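PDB 4RZL: restriction endonuclease LpnPI from Legionella pneumophila subsp. pneumophila str. Philadelphia 1, which probably cleaves DNA in response to modified cytosine, the N-terminal SRA-type domain described here serving as its DNA recognition part. Local coordinates for residues I66-N71 with G86-Y91; D165-W170 with N180-F185. All coordinates share one frame; numbering follows the deposited sequence.

Contact 1 of 2, residues I66-N71 with G86-Y91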
# COMPACT_ATOMS: atom_id res chain seq x y z
N ILE A 66 0.30 7.10 -1.63
CA ILE A 66 -0.84 6.20 -1.52
C ILE A 66 -0.57 5.13 -0.47
O ILE A 66 0.49 4.52 -0.43
CB ILE A 66 -1.14 5.56 -2.88
CG1 ILE A 66 -1.77 6.61 -3.80
CG2 ILE A 66 -2.05 4.36 -2.71
CD1 ILE A 66 -1.88 6.17 -5.21
N VAL A 67 -1.56 4.89 0.39
CA VAL A 67 -1.46 3.81 1.33
C VAL A 67 -2.48 2.73 0.96
O VAL A 67 -3.64 3.02 0.68
CB VAL A 67 -1.69 4.29 2.79
CG1 VAL A 67 -1.90 3.11 3.72
CG2 VAL A 67 -0.53 5.14 3.26
N LEU A 68 -2.01 1.49 0.91
CA LEU A 68 -2.87 0.34 0.71
C LEU A 68 -2.96 -0.42 2.00
O LEU A 68 -1.93 -0.77 2.60
CB LEU A 68 -2.34 -0.57 -0.40
CG LEU A 68 -2.12 0.07 -1.76
CD1 LEU A 68 -1.65 -1.00 -2.75
CD2 LEU A 68 -3.38 0.77 -2.23
N TYR A 69 -4.18 -0.70 2.43
CA TYR A 69 -4.40 -1.36 3.70
C TYR A 69 -5.32 -2.56 3.50
O TYR A 69 -6.37 -2.45 2.86
CB TYR A 69 -4.99 -0.37 4.72
CG TYR A 69 -5.48 -1.04 5.96
CD1 TYR A 69 -4.59 -1.63 6.83
CD2 TYR A 69 -6.84 -1.11 6.25
CE1 TYR A 69 -5.01 -2.27 7.97
CE2 TYR A 69 -7.28 -1.75 7.40
CZ TYR A 69 -6.35 -2.32 8.26
OH TYR A 69 -6.74 -2.97 9.41
N THR A 70 -4.92 -3.71 4.02
CA THR A 70 -5.76 -4.88 3.90
C THR A 70 -5.79 -5.66 5.22
O THR A 70 -4.81 -5.69 5.97
CB THR A 70 -5.27 -5.82 2.79
OG1 THR A 70 -6.00 -7.04 2.85
CG2 THR A 70 -3.80 -6.12 2.94
N ASN A 71 -6.92 -6.31 5.50
CA ASN A 71 -7.02 -7.08 6.73
C ASN A 71 -6.60 -8.54 6.54
O ASN A 71 -6.44 -9.27 7.52
CB ASN A 71 -8.44 -7.00 7.32
CG ASN A 71 -9.50 -7.59 6.41
OD1 ASN A 71 -9.23 -8.47 5.58
ND2 ASN A 71 -10.73 -7.11 6.57
N GLY A 86 9.10 -10.63 -2.95
CA GLY A 86 8.83 -9.21 -2.79
C GLY A 86 7.66 -8.78 -3.67
O GLY A 86 7.68 -7.72 -4.30
N GLN A 87 6.64 -9.63 -3.72
CA GLN A 87 5.49 -9.38 -4.56
C GLN A 87 4.22 -9.28 -3.71
O GLN A 87 3.98 -10.11 -2.84
CB GLN A 87 5.33 -10.49 -5.60
CG GLN A 87 4.24 -10.20 -6.62
CD GLN A 87 4.10 -11.32 -7.62
OE1 GLN A 87 3.25 -12.19 -7.46
NE2 GLN A 87 4.93 -11.30 -8.66
N PHE A 88 3.43 -8.25 -3.97
CA PHE A 88 2.18 -8.05 -3.23
C PHE A 88 0.99 -8.13 -4.17
O PHE A 88 0.94 -7.44 -5.18
CB PHE A 88 2.20 -6.69 -2.53
CG PHE A 88 0.97 -6.39 -1.72
CD1 PHE A 88 0.55 -7.25 -0.73
CD2 PHE A 88 0.26 -5.22 -1.93
CE1 PHE A 88 -0.58 -6.98 0.04
CE2 PHE A 88 -0.87 -4.92 -1.16
CZ PHE A 88 -1.29 -5.82 -0.18
N ILE A 89 0.03 -8.97 -3.84
CA ILE A 89 -1.20 -9.07 -4.64
C ILE A 89 -2.33 -8.42 -3.86
O ILE A 89 -2.58 -8.79 -2.72
CB ILE A 89 -1.55 -10.51 -4.97
CG1 ILE A 89 -0.44 -11.14 -5.82
CG2 ILE A 89 -2.88 -10.57 -5.73
CD1 ILE A 89 -0.66 -12.60 -6.11
N TYR A 90 -3.00 -7.47 -4.50
CA TYR A 90 -3.95 -6.58 -3.85
C TYR A 90 -5.25 -6.47 -4.64
O TYR A 90 -5.21 -6.26 -5.86
CB TYR A 90 -3.32 -5.20 -3.70
CG TYR A 90 -4.23 -4.14 -3.14
CD1 TYR A 90 -4.46 -4.04 -1.77
CD2 TYR A 90 -4.85 -3.22 -3.98
CE1 TYR A 90 -5.29 -3.04 -1.26
CE2 TYR A 90 -5.68 -2.22 -3.47
CZ TYR A 90 -5.89 -2.14 -2.12
OH TYR A 90 -6.71 -1.14 -1.62
N TYR A 91 -6.39 -6.61 -3.98
CA TYR A 91 -7.67 -6.50 -4.67
C TYR A 91 -8.31 -5.14 -4.45
O TYR A 91 -8.22 -4.57 -3.36
CB TYR A 91 -8.62 -7.62 -4.21
CG TYR A 91 -8.23 -8.96 -4.79
CD1 TYR A 91 -7.31 -9.77 -4.14
CD2 TYR A 91 -8.75 -9.40 -6.00
CE1 TYR A 91 -6.92 -10.98 -4.68
CE2 TYR A 91 -8.39 -10.63 -6.54
CZ TYR A 91 -7.47 -11.42 -5.87
OH TYR A 91 -7.09 -12.63 -6.39
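Leu68 lies across one face of the Tyr90 ring and makes most of the contact between residues 66-71 and 86-91. Its CB starts near the rim, 3.9 Å from Tyr90 CE1. With CG beside the backbone N and anti to the carbonyl carbon (chi1 -56°), the side chain carries on over the ring, where CD1 takes the middle of the face and CD2 lies just past the rim. CD1 stands 4.0 Å from the centroid of the Tyr90 ring and 9° off the normal, a nearly perpendicular CH-pi contact. CD2 settles over the CZ-OH bond, 3.8 Å from Tyr90 CZ. CD1 also approaches the edge of a second ring, with Leu68 CD1 4.3 Å from Phe88 CE2. The two strands are not neighbours here: their segment axes approach to 8.7 Å and run at 81° to each other, and no hydrogen bond joins them. Strand 65-70 pairs with strands 54-57 and 132-137, whereas strand 87-91 pairs with 80-82 and 176-187. Their side chains meet across the interior of one mixed sheet, consistent with the beta core of an SRA domain, where Phe54 and Ile134 add further packing around the same cluster. Thr70 faces Phe88 from the opposite direction, its CG2 methyl 4.0 Å from Phe88 CZ and close to the plane of that ring, so it meets the edge. Placing OG1 anti to the backbone N leaves the methyl to the aromatic ring, while the hydroxyl hydrogen-bonds with Asp79 and Met72 N. Tyr90 also brings a polar end into this apolar setting; its OH lies 3.9 Å from Leu68 CD2 and makes a weak hydrogen bond with Gly53 O.

Contact 2 of 2, residues D165-W170 with N180-F185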
# COMPACT_ATOMS: atom_id res chain seq x y z
N ASP A 165 -0.57 -7.79 -14.70
CA ASP A 165 -0.32 -7.19 -13.38
C ASP A 165 -1.51 -6.34 -12.88
O ASP A 165 -1.51 -5.89 -11.73
CB ASP A 165 0.98 -6.37 -13.38
CG ASP A 165 0.97 -5.22 -14.36
OD1 ASP A 165 -0.09 -4.95 -14.96
OD2 ASP A 165 2.03 -4.56 -14.50
N LEU A 166 -2.48 -6.09 -13.75
CA LEU A 166 -3.74 -5.46 -13.35
C LEU A 166 -4.87 -6.10 -14.15
O LEU A 166 -5.05 -5.79 -15.32
CB LEU A 166 -3.73 -3.95 -13.56
CG LEU A 166 -5.01 -3.25 -13.06
CD1 LEU A 166 -5.15 -3.42 -11.56
CD2 LEU A 166 -5.02 -1.76 -13.41
N ILE A 167 -5.61 -6.99 -13.50
CA ILE A 167 -6.65 -7.77 -14.18
C ILE A 167 -8.00 -7.42 -13.58
O ILE A 167 -8.15 -7.40 -12.36
CB ILE A 167 -6.40 -9.28 -14.02
CG1 ILE A 167 -5.02 -9.66 -14.56
CG2 ILE A 167 -7.48 -10.10 -14.72
CD1 ILE A 167 -4.61 -11.06 -14.21
N ALA A 168 -8.97 -7.12 -14.44
CA ALA A 168 -10.35 -7.02 -13.99
C ALA A 168 -10.92 -8.42 -13.81
O ALA A 168 -11.15 -9.13 -14.78
CB ALA A 168 -11.19 -6.21 -14.99
N VAL A 169 -11.13 -8.85 -12.57
CA VAL A 169 -11.65 -10.20 -12.37
C VAL A 169 -13.15 -10.15 -12.08
O VAL A 169 -13.66 -9.15 -11.55
CB VAL A 169 -10.93 -10.93 -11.22
CG1 VAL A 169 -9.43 -10.96 -11.46
CG2 VAL A 169 -11.23 -10.24 -9.88
N TRP A 170 -13.84 -11.23 -12.42
CA TRP A 170 -15.27 -11.33 -12.17
C TRP A 170 -15.54 -12.06 -10.88
O TRP A 170 -14.85 -13.03 -10.55
CB TRP A 170 -15.98 -12.09 -13.30
CG TRP A 170 -16.19 -11.32 -14.56
CD1 TRP A 170 -15.41 -11.35 -15.69
CD2 TRP A 170 -17.25 -10.40 -14.84
NE1 TRP A 170 -15.94 -10.52 -16.66
CE2 TRP A 170 -17.06 -9.92 -16.16
CE3 TRP A 170 -18.35 -9.94 -14.10
CZ2 TRP A 170 -17.93 -9.00 -16.75
CZ3 TRP A 170 -19.22 -9.03 -14.69
CH2 TRP A 170 -19.00 -8.56 -16.00
N ASN A 180 -13.77 -6.49 -10.35
CA ASN A 180 -12.89 -5.82 -9.41
C ASN A 180 -11.45 -6.02 -9.89
O ASN A 180 -11.16 -6.98 -10.61
CB ASN A 180 -13.08 -6.37 -7.98
CG ASN A 180 -12.47 -5.46 -6.90
OD1 ASN A 180 -12.25 -4.25 -7.11
ND2 ASN A 180 -12.15 -6.05 -5.74
N TYR A 181 -10.55 -5.13 -9.50
CA TYR A 181 -9.16 -5.29 -9.93
C TYR A 181 -8.38 -6.24 -9.03
O TYR A 181 -8.53 -6.24 -7.80
CB TYR A 181 -8.46 -3.93 -9.96
CG TYR A 181 -8.69 -3.14 -11.23
CD1 TYR A 181 -8.57 -3.73 -12.49
CD2 TYR A 181 -9.07 -1.81 -11.16
CE1 TYR A 181 -8.80 -3.00 -13.64
CE2 TYR A 181 -9.30 -1.07 -12.31
CZ TYR A 181 -9.16 -1.67 -13.54
OH TYR A 181 -9.39 -0.92 -14.66
N ARG A 182 -7.55 -7.05 -9.67
CA ARG A 182 -6.48 -7.75 -8.99
C ARG A 182 -5.18 -7.09 -9.46
O ARG A 182 -4.85 -7.12 -10.65
CB ARG A 182 -6.50 -9.24 -9.33
CG ARG A 182 -5.35 -10.05 -8.78
CD ARG A 182 -5.49 -11.46 -9.31
NE ARG A 182 -4.54 -12.41 -8.77
CZ ARG A 182 -3.41 -12.76 -9.38
NH1 ARG A 182 -3.09 -12.21 -10.55
NH2 ARG A 182 -2.60 -13.65 -8.82
N ALA A 183 -4.49 -6.44 -8.53
CA ALA A 183 -3.32 -5.63 -8.87
C ALA A 183 -2.06 -6.22 -8.27
O ALA A 183 -2.06 -6.59 -7.10
CB ALA A 183 -3.51 -4.18 -8.40
N ILE A 184 -0.97 -6.26 -9.04
CA ILE A 184 0.28 -6.85 -8.57
C ILE A 184 1.37 -5.77 -8.44
O ILE A 184 1.61 -5.00 -9.37
CB ILE A 184 0.74 -7.98 -9.51
CG1 ILE A 184 -0.36 -9.04 -9.65
CG2 ILE A 184 2.08 -8.61 -9.03
CD1 ILE A 184 0.06 -10.33 -10.33
N PHE A 185 2.00 -5.71 -7.27
CA PHE A 185 3.00 -4.69 -6.96
C PHE A 185 4.34 -5.32 -6.62
O PHE A 185 4.39 -6.48 -6.19
CB PHE A 185 2.56 -3.83 -5.77
CG PHE A 185 1.30 -3.05 -6.02
CD1 PHE A 185 0.05 -3.61 -5.79
CD2 PHE A 185 1.36 -1.74 -6.48
CE1 PHE A 185 -1.12 -2.87 -6.02
CE2 PHE A 185 0.20 -1.00 -6.70
CZ PHE A 185 -1.03 -1.56 -6.47
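Asn180 O accepts the shortest hydrogen bond between residues 165-170 and 180-185, from Val169 N at 2.7 Å. The same oxygen is closely packed by carbon: Val169 CG2 comes within 3.3 Å of Asn180 O, and the CA-H of Ala168 also points at it. Asn180 N returns a bond to Val169 O, and Ile167 and Arg182 form a second hydrogen-bonded pair, in which Arg182 N reaches Ile167 O in the carbonyl plane at 2.8 Å with an N-H...O angle of 171°. Ile184 N adds one further bond, to Asp165 O. The arrangement is a beta hairpin of strands 166-173 and 176-187. On the face carrying Leu166, Ala168, Tyr181 and Ala183, Leu166 reaches diagonally over the ring of Tyr181, the partner of Ala168. With CG of Leu166 anti to the backbone N (chi1 -176°), CD2 stands 4.0 Å above the ring plane, off centre but the more nearly central methyl, while CD1 lies past the rim, 3.6 Å from Tyr181 CD1. CD1 also meets Ala183 CB at 3.6 Å, and Ala168 CB reaches Tyr181 CE1. On the other face Arg182 runs extended alongside Ile167, and Val169 CG1 packs at 4.0 Å against Arg182 CB. The polar ends bond outward: Tyr181 OH to His102, Asp165 OD2 to His120, and the Asn180 amide to Gly92, Asn94 and Asn109. Strand 180-185 spends one edge on its hairpin partner and bonds on the other mostly to Phe88, Tyr90 and Gly92, so its backbone is held from both sides.

Overall arrangement
Contact 1 and contact 2 follow one another along the chain, yet their strands 87-91 and 176-187 are antiparallel neighbours in one sheet, and the contact centres lie about 12 Å apart. Probable hydrogen bonds connect them directly: Ala183 N to Tyr90 O at 2.8 Å and Phe185 N to Phe88 O at 2.9 Å. Phe185 packs on both Leu68 and Tyr90, adding to the interior formed by contact 1. On the sheet face bearing Ile89 and Tyr91, Arg182 NH2 lies 3.5 Å from Ile89 CD1. The centre of contact 1 is about 5 Å, and that of contact 2 about 15 Å, from the centre of the chain, within the same DNA recognition domain.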